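Local coordinates for protein TqaA (Penicillium aethiopicum, PDB 5EJD) that is a thiolation (carrier) domain of a nonribosomal peptide synthetase whose covalently attached 4'-phosphopantetheine arm probably carries the growing peptide, at residues Leu4-Trp16 and Phe63-Ala75. Numbering follows the deposited sequence.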
ATOM      1  N   LEU B   4      17.292 -16.400 -26.333  1.00 59.02           N
ATOM      2  CA  LEU B   4      15.946 -15.893 -26.583  1.00 58.06           C
ATOM      3  C   LEU B   4      15.615 -16.045 -28.063  1.00 60.16           C
ATOM      4  O   LEU B   4      16.321 -15.535 -28.935  1.00 67.50           O
ATOM      5  CB  LEU B   4      15.811 -14.438 -26.158  1.00 54.82           C
ATOM      6  CG  LEU B   4      16.178 -14.083 -24.705  1.00 50.05           C
ATOM      7  CD1 LEU B   4      16.501 -12.610 -24.545  1.00 45.93           C
ATOM      8  CD2 LEU B   4      15.164 -14.585 -23.703  1.00 49.90           C
ATOM      9  N   SER B   5      14.489 -16.683 -28.321  1.00 59.70           N
ATOM     10  CA  SER B   5      14.167 -17.170 -29.643  1.00 61.44           C
ATOM     11  C   SER B   5      12.964 -16.416 -30.273  1.00 63.57           C
ATOM     12  O   SER B   5      12.967 -16.211 -31.467  1.00 75.93           O
ATOM     13  CB  SER B   5      13.981 -18.688 -29.654  1.00 60.63           C
ATOM     14  OG  SER B   5      12.695 -18.988 -29.196  1.00 63.61           O
ATOM     15  N   THR B   6      11.970 -15.981 -29.493  1.00 58.48           N
ATOM     16  CA  THR B   6      10.805 -15.276 -30.055  1.00 51.54           C
ATOM     17  C   THR B   6      10.831 -13.804 -29.717  1.00 46.77           C
ATOM     18  O   THR B   6      11.604 -13.362 -28.889  1.00 48.21           O
ATOM     19  CB  THR B   6       9.450 -15.870 -29.573  1.00 54.80           C
ATOM     20  OG1 THR B   6       9.094 -15.333 -28.290  1.00 56.88           O
ATOM     21  CG2 THR B   6       9.511 -17.397 -29.477  1.00 56.79           C
ATOM     22  N   ASP B   7       9.973 -13.042 -30.364  1.00 43.96           N
ATOM     23  CA  ASP B   7       9.841 -11.612 -30.063  1.00 48.44           C
ATOM     24  C   ASP B   7       9.243 -11.345 -28.694  1.00 43.83           C
ATOM     25  O   ASP B   7       9.570 -10.342 -28.060  1.00 41.97           O
ATOM     26  CB  ASP B   7       8.980 -10.900 -31.130  1.00 53.11           C
ATOM     27  CG  ASP B   7       9.750 -10.637 -32.422  1.00 62.04           C
ATOM     28  OD1 ASP B   7      11.008 -10.704 -32.425  1.00 69.00           O
ATOM     29  OD2 ASP B   7       9.100 -10.364 -33.455  1.00 73.91           O
ATOM     30  N   ALA B   8       8.303 -12.196 -28.298  1.00 38.55           N
ATOM     31  CA  ALA B   8       7.712 -12.137 -26.990  1.00 37.82           C
ATOM     32  C   ALA B   8       8.782 -12.406 -25.888  1.00 35.97           C
ATOM     33  O   ALA B   8       8.784 -11.729 -24.866  1.00 29.55           O
ATOM     34  CB  ALA B   8       6.559 -13.132 -26.871  1.00 39.03           C
ATOM     35  N   GLU B   9       9.672 -13.372 -26.114  1.00 36.00           N
ATOM     36  CA  GLU B   9      10.733 -13.652 -25.169  1.00 36.58           C
ATOM     37  C   GLU B   9      11.639 -12.451 -25.040  1.00 37.58           C
ATOM     38  O   GLU B   9      12.033 -12.093 -23.940  1.00 39.87           O
ATOM     39  CB  GLU B   9      11.512 -14.913 -25.536  1.00 40.09           C
ATOM     40  CG  GLU B   9      10.682 -16.194 -25.468  1.00 45.81           C
ATOM     41  CD  GLU B   9      11.501 -17.491 -25.637  1.00 53.91           C
ATOM     42  OE1 GLU B   9      12.668 -17.458 -26.103  1.00 55.54           O
ATOM     43  OE2 GLU B   9      10.940 -18.573 -25.342  1.00 55.46           O
ATOM     44  N   ARG B  10      11.950 -11.784 -26.135  1.00 37.62           N
ATOM     45  CA  ARG B  10      12.806 -10.613 -26.056  1.00 39.11           C
ATOM     46  C   ARG B  10      12.163  -9.489 -25.290  1.00 35.80           C
ATOM     47  O   ARG B  10      12.841  -8.808 -24.525  1.00 39.48           O
ATOM     48  CB  ARG B  10      13.218 -10.100 -27.456  1.00 47.24           C
ATOM     49  CG  ARG B  10      14.241 -10.988 -28.152  1.00 54.44           C
ATOM     50  CD  ARG B  10      14.584 -10.573 -29.577  1.00 60.36           C
ATOM     51  NE  ARG B  10      14.971 -11.807 -30.254  1.00 68.38           N
ATOM     52  CZ  ARG B  10      14.207 -12.509 -31.089  1.00 66.15           C
ATOM     53  NH1 ARG B  10      13.004 -12.083 -31.449  1.00 64.87           N
ATOM     54  NH2 ARG B  10      14.674 -13.640 -31.586  1.00 68.88           N
ATOM     55  N   GLU B  11      10.901  -9.210 -25.584  1.00 36.38           N
ATOM     56  CA  GLU B  11      10.249  -8.064 -24.964  1.00 40.60           C
ATOM     57  C   GLU B  11      10.118  -8.341 -23.460  1.00 37.94           C
ATOM     58  O   GLU B  11      10.343  -7.468 -22.635  1.00 32.79           O
ATOM     59  CB  GLU B  11       8.901  -7.610 -25.604  1.00 46.54           C
ATOM     60  CG  GLU B  11       8.966  -6.170 -26.137  1.00 57.77           C
ATOM     61  CD  GLU B  11       9.416  -5.033 -25.177  1.00 66.54           C
ATOM     62  OE1 GLU B  11       9.492  -5.103 -23.917  1.00 60.09           O
ATOM     63  OE2 GLU B  11       9.691  -3.968 -25.754  1.00 74.60           O
ATOM     64  N   LEU B  12       9.796  -9.577 -23.124  1.00 33.75           N
ATOM     65  CA  LEU B  12       9.674  -9.979 -21.734  1.00 35.27           C
ATOM     66  C   LEU B  12      10.988  -9.910 -20.946  1.00 33.24           C
ATOM     67  O   LEU B  12      11.006  -9.505 -19.792  1.00 33.61           O
ATOM     68  CB  LEU B  12       9.120 -11.387 -21.695  1.00 37.68           C
ATOM     69  CG  LEU B  12       8.574 -11.837 -20.382  1.00 44.59           C
ATOM     70  CD1 LEU B  12       7.460 -10.900 -19.918  1.00 43.59           C
ATOM     71  CD2 LEU B  12       8.068 -13.273 -20.562  1.00 45.31           C
ATOM     72  N   ALA B  13      12.088 -10.239 -21.599  1.00 30.85           N
ATOM     73  CA  ALA B  13      13.368 -10.164 -20.970  1.00 30.71           C
ATOM     74  C   ALA B  13      13.738  -8.733 -20.643  1.00 32.43           C
ATOM     75  O   ALA B  13      14.336  -8.441 -19.607  1.00 28.90           O
ATOM     76  CB  ALA B  13      14.427 -10.768 -21.881  1.00 32.95           C
ATOM     77  N   ASN B  14      13.440  -7.834 -21.560  1.00 31.94           N
ATOM     78  CA  ASN B  14      13.651  -6.445 -21.302  1.00 35.95           C
ATOM     79  C   ASN B  14      12.845  -5.962 -20.106  1.00 32.84           C
ATOM     80  O   ASN B  14      13.291  -5.128 -19.326  1.00 32.91           O
ATOM     81  CB  ASN B  14      13.343  -5.668 -22.546  1.00 40.34           C
ATOM     82  CG  ASN B  14      13.720  -4.212 -22.432  1.00 52.54           C
ATOM     83  OD1 ASN B  14      14.800  -3.868 -21.940  1.00 57.01           O
ATOM     84  ND2 ASN B  14      12.825  -3.338 -22.868  1.00 58.76           N
ATOM     85  N   ILE B  15      11.632  -6.440 -20.002  1.00 31.55           N
ATOM     86  CA  ILE B  15      10.790  -6.078 -18.880  1.00 32.54           C
ATOM     87  C   ILE B  15      11.400  -6.602 -17.564  1.00 31.72           C
ATOM     88  O   ILE B  15      11.449  -5.879 -16.573  1.00 29.26           O
ATOM     89  CB  ILE B  15       9.375  -6.641 -19.080  1.00 30.91           C
ATOM     90  CG1 ILE B  15       8.663  -5.811 -20.141  1.00 29.01           C
ATOM     91  CG2 ILE B  15       8.582  -6.624 -17.784  1.00 31.60           C
ATOM     92  CD1 ILE B  15       7.395  -6.454 -20.615  1.00 31.61           C
ATOM     93  N   TRP B  16      11.843  -7.851 -17.560  1.00 29.27           N
ATOM     94  CA  TRP B  16      12.447  -8.399 -16.354  1.00 28.97           C
ATOM     95  C   TRP B  16      13.698  -7.627 -15.992  1.00 31.77           C
ATOM     96  O   TRP B  16      13.984  -7.391 -14.827  1.00 35.02           O
ATOM     97  CB  TRP B  16      12.811  -9.849 -16.577  1.00 28.33           C
ATOM     98  CG  TRP B  16      11.668 -10.779 -16.559  1.00 26.43           C
ATOM     99  CD1 TRP B  16      10.378 -10.502 -16.832  1.00 26.06           C
ATOM    100  CD2 TRP B  16      11.731 -12.184 -16.315  1.00 26.63           C
ATOM    101  NE1 TRP B  16       9.616 -11.656 -16.771  1.00 28.12           N
ATOM    102  CE2 TRP B  16      10.434 -12.697 -16.442  1.00 25.68           C
ATOM    103  CE3 TRP B  16      12.759 -13.045 -15.946  1.00 29.22           C
ATOM    104  CZ2 TRP B  16      10.140 -14.014 -16.228  1.00 27.51           C
ATOM    105  CZ3 TRP B  16      12.468 -14.378 -15.750  1.00 28.48           C
ATOM    106  CH2 TRP B  16      11.175 -14.850 -15.897  1.00 29.24           C
ATOM    107  N   PHE B  63       2.960 -16.281 -11.438  1.00 31.20           N
ATOM    108  CA  PHE B  63       3.043 -17.391 -10.451  1.00 30.90           C
ATOM    109  C   PHE B  63       2.866 -18.789 -11.099  1.00 33.72           C
ATOM    110  O   PHE B  63       3.476 -19.747 -10.645  1.00 32.72           O
ATOM    111  CB  PHE B  63       2.033 -17.232  -9.313  1.00 28.72           C
ATOM    112  CG  PHE B  63       2.454 -16.264  -8.246  1.00 27.77           C
ATOM    113  CD1 PHE B  63       3.077 -16.710  -7.100  1.00 26.71           C
ATOM    114  CD2 PHE B  63       2.196 -14.897  -8.386  1.00 26.67           C
ATOM    115  CE1 PHE B  63       3.461 -15.822  -6.109  1.00 26.85           C
ATOM    116  CE2 PHE B  63       2.573 -14.015  -7.410  1.00 26.39           C
ATOM    117  CZ  PHE B  63       3.209 -14.474  -6.260  1.00 25.62           C
ATOM    118  N   ASP B  64       1.969 -18.901 -12.089  1.00 37.54           N
ATOM    119  CA  ASP B  64       1.674 -20.195 -12.756  1.00 38.15           C
ATOM    120  C   ASP B  64       2.769 -20.576 -13.734  1.00 37.09           C
ATOM    121  O   ASP B  64       3.131 -21.724 -13.813  1.00 40.62           O
ATOM    122  CB  ASP B  64       0.356 -20.138 -13.502  1.00 41.46           C
ATOM    123  CG  ASP B  64      -0.861 -20.003 -12.568  1.00 50.07           C
ATOM    124  OD1 ASP B  64      -0.755 -20.329 -11.359  1.00 54.79           O
ATOM    125  OD2 ASP B  64      -1.933 -19.570 -13.061  1.00 53.87           O
ATOM    126  N   HIS B  65       3.359 -19.577 -14.387  1.00 38.00           N
ATOM    127  CA  HIS B  65       4.390 -19.790 -15.388  1.00 35.82           C
ATOM    128  C   HIS B  65       5.616 -18.959 -15.117  1.00 35.13           C
ATOM    129  O   HIS B  65       5.918 -18.004 -15.817  1.00 33.06           O
ATOM    130  CB  HIS B  65       3.831 -19.479 -16.747  1.00 33.97           C
ATOM    131  CG  HIS B  65       2.721 -20.380 -17.116  1.00 39.34           C
ATOM    132  ND1 HIS B  65       1.411 -19.958 -17.213  1.00 40.38           N
ATOM    133  CD2 HIS B  65       2.718 -21.722 -17.303  1.00 37.72           C
ATOM    134  CE1 HIS B  65       0.652 -21.001 -17.477  1.00 38.82           C
ATOM    135  NE2 HIS B  65       1.424 -22.079 -17.538  1.00 37.98           N
ATOM    136  N   PRO B  66       6.339 -19.328 -14.064  1.00 32.70           N
ATOM    137  CA  PRO B  66       7.479 -18.536 -13.584  1.00 35.60           C
ATOM    138  C   PRO B  66       8.682 -18.503 -14.530  1.00 32.80           C
ATOM    139  O   PRO B  66       9.552 -17.647 -14.368  1.00 29.94           O
ATOM    140  CB  PRO B  66       7.862 -19.240 -12.281  1.00 20.00           C
ATOM    141  CG  PRO B  66       7.424 -20.651 -12.479  1.00 20.00           C
ATOM    142  CD  PRO B  66       6.171 -20.578 -13.304  1.00 20.00           C
ATOM    143  N   VAL B  67       8.734 -19.416 -15.494  1.00 31.66           N
ATOM    144  CA  VAL B  67       9.871 -19.495 -16.400  1.00 31.81           C
ATOM    145  C   VAL B  67       9.600 -18.615 -17.599  1.00 31.23           C
ATOM    146  O   VAL B  67       8.492 -18.635 -18.162  1.00 32.02           O
ATOM    147  CB  VAL B  67      10.140 -20.958 -16.822  1.00 34.28           C
ATOM    148  CG1 VAL B  67      11.137 -21.022 -17.972  1.00 35.35           C
ATOM    149  CG2 VAL B  67      10.671 -21.749 -15.643  1.00 30.88           C
ATOM    150  N   LEU B  68      10.611 -17.866 -18.031  1.00 31.41           N
ATOM    151  CA  LEU B  68      10.399 -16.835 -19.050  1.00 31.67           C
ATOM    152  C   LEU B  68       9.747 -17.358 -20.318  1.00 34.55           C
ATOM    153  O   LEU B  68       8.748 -16.802 -20.778  1.00 39.20           O
ATOM    154  CB  LEU B  68      11.691 -16.142 -19.396  1.00 31.81           C
ATOM    155  CG  LEU B  68      11.558 -14.803 -20.126  1.00 33.42           C
ATOM    156  CD1 LEU B  68      12.767 -13.947 -19.840  1.00 34.82           C
ATOM    157  CD2 LEU B  68      11.437 -14.966 -21.616  1.00 37.50           C
ATOM    158  N   SER B  69      10.300 -18.415 -20.887  1.00 36.79           N
ATOM    159  CA  SER B  69       9.788 -18.954 -22.137  1.00 39.77           C
ATOM    160  C   SER B  69       8.336 -19.375 -21.997  1.00 40.96           C
ATOM    161  O   SER B  69       7.559 -19.163 -22.921  1.00 49.22           O
ATOM    162  CB  SER B  69      10.648 -20.138 -22.626  1.00 41.87           C
ATOM    163  OG  SER B  69      10.627 -21.197 -21.691  1.00 42.61           O
ATOM    164  N   GLU B  70       7.977 -19.993 -20.873  1.00 40.82           N
ATOM    165  CA  GLU B  70       6.584 -20.393 -20.623  1.00 41.10           C
ATOM    166  C   GLU B  70       5.636 -19.225 -20.450  1.00 40.39           C
ATOM    167  O   GLU B  70       4.527 -19.241 -20.959  1.00 38.63           O
ATOM    168  CB  GLU B  70       6.491 -21.252 -19.417  1.00 48.29           C
ATOM    169  CG  GLU B  70       7.050 -22.658 -19.538  1.00 62.44           C
ATOM    170  CD  GLU B  70       6.626 -23.407 -18.218  1.00 83.88           C
ATOM    171  OE1 GLU B  70       6.740 -22.851 -17.075  1.00 98.17           O
ATOM    172  OE2 GLU B  70       6.043 -24.506 -18.249  1.00 94.87           O
ATOM    173  N   LEU B  71       6.106 -18.168 -19.804  1.00 39.98           N
ATOM    174  CA  LEU B  71       5.300 -16.981 -19.653  1.00 37.74           C
ATOM    175  C   LEU B  71       5.083 -16.280 -20.992  1.00 39.71           C
ATOM    176  O   LEU B  71       4.019 -15.702 -21.239  1.00 38.13           O
ATOM    177  CB  LEU B  71       5.935 -16.005 -18.635  1.00 35.49           C
ATOM    178  CG  LEU B  71       5.224 -14.670 -18.383  1.00 32.20           C
ATOM    179  CD1 LEU B  71       3.817 -14.876 -17.850  1.00 31.58           C
ATOM    180  CD2 LEU B  71       6.018 -13.836 -17.424  1.00 32.51           C
ATOM    181  N   ALA B  72       6.102 -16.288 -21.837  1.00 40.75           N
ATOM    182  CA  ALA B  72       5.970 -15.669 -23.164  1.00 41.31           C
ATOM    183  C   ALA B  72       4.922 -16.320 -24.052  1.00 45.02           C
ATOM    184  O   ALA B  72       4.330 -15.635 -24.864  1.00 46.86           O
ATOM    185  CB  ALA B  72       7.317 -15.640 -23.848  1.00 42.81           C
ATOM    186  N   SER B  73       4.715 -17.635 -23.936  1.00 47.36           N
ATOM    187  CA  SER B  73       3.613 -18.296 -24.654  1.00 49.40           C
ATOM    188  C   SER B  73       2.239 -17.887 -24.236  1.00 50.16           C
ATOM    189  O   SER B  73       1.364 -17.805 -25.068  1.00 58.90           O
ATOM    190  CB  SER B  73       3.582 -19.799 -24.410  1.00 47.53           C
ATOM    191  OG  SER B  73       4.857 -20.331 -24.533  1.00 47.40           O
ATOM    192  N   VAL B  74       2.008 -17.760 -22.945  1.00 46.69           N
ATOM    193  CA  VAL B  74       0.628 -17.505 -22.488  1.00 49.45           C
ATOM    194  C   VAL B  74       0.272 -16.038 -22.586  1.00 47.95           C
ATOM    195  O   VAL B  74      -0.907 -15.717 -22.490  1.00 51.90           O
ATOM    196  CB  VAL B  74       0.272 -18.028 -21.087  1.00 48.22           C
ATOM    197  CG1 VAL B  74       0.900 -19.392 -20.808  1.00 50.19           C
ATOM    198  CG2 VAL B  74       0.723 -17.027 -20.084  1.00 45.41           C
ATOM    199  N   ALA B  75       1.254 -15.155 -22.795  1.00 49.94           N
ATOM    200  CA  ALA B  75       0.932 -13.744 -23.010  1.00 52.27           C
ATOM    201  C   ALA B  75       0.260 -13.565 -24.391  1.00 56.24           C
ATOM    202  O   ALA B  75       0.565 -14.318 -25.317  1.00 58.39           O
ATOM    203  CB  ALA B  75       2.169 -12.887 -22.865  1.00 48.29           C
TER
HETATM  204  O   HOH W   1       8.344 -18.572 -25.734  1.00 44.44           O
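Ala8 and Ala72 mark the closest backbone approach, with 5.5 Å between Ala8 CA and Ala72 CA. Here helix 7-16 and helix 68-74 pass with their axes 8.8 Å apart and their directions 115° apart. Ala8 CB and Ala72 CB meet at 4.0 Å, and the small side chains allow this closeness. Leu68 is the knob of the interface. It sits in a hole formed by Glu9, Leu12, Ala13 and Trp16. A chi1 of -163° sends its branches into that hole. Leu68 CD1 rests over the six-membered ring of Trp16 in a CH-pi contact, 4.0 Å from the ring centroid. Leu68 CD2 lies 3.7 Å from Glu9 O. Leu12 CD2 fits between Leu68 CG and Leu71 CD2, and the Leu12 and Leu71 side chains cross at about a right angle. Pro66 O lies at the edge of the Trp16 ring. Phe33 also meets this ring, edge-to-face.

Glu9 reaches helix 68-74 through a water, which donates to both Glu9 OE2 and Ser69 O. Its other oxygen is held locally. Ser5 N donates to Glu9 OE1 (3.0 Å, 170°) on the anti side, tilted out of the carboxylate plane. Thr6 OG1 caps the helix by accepting from Glu9 N. With an alanine in place of Glu9, Ser5 N would probably lose its acceptor and the water its hold on 4-16, while the Thr6 cap could remain. The contact packs the first helix against the last in the four-helix fold of carrier proteins. The helix pair lies away from the arm, but Phe63 touches Ser40 and the phosphopantetheine.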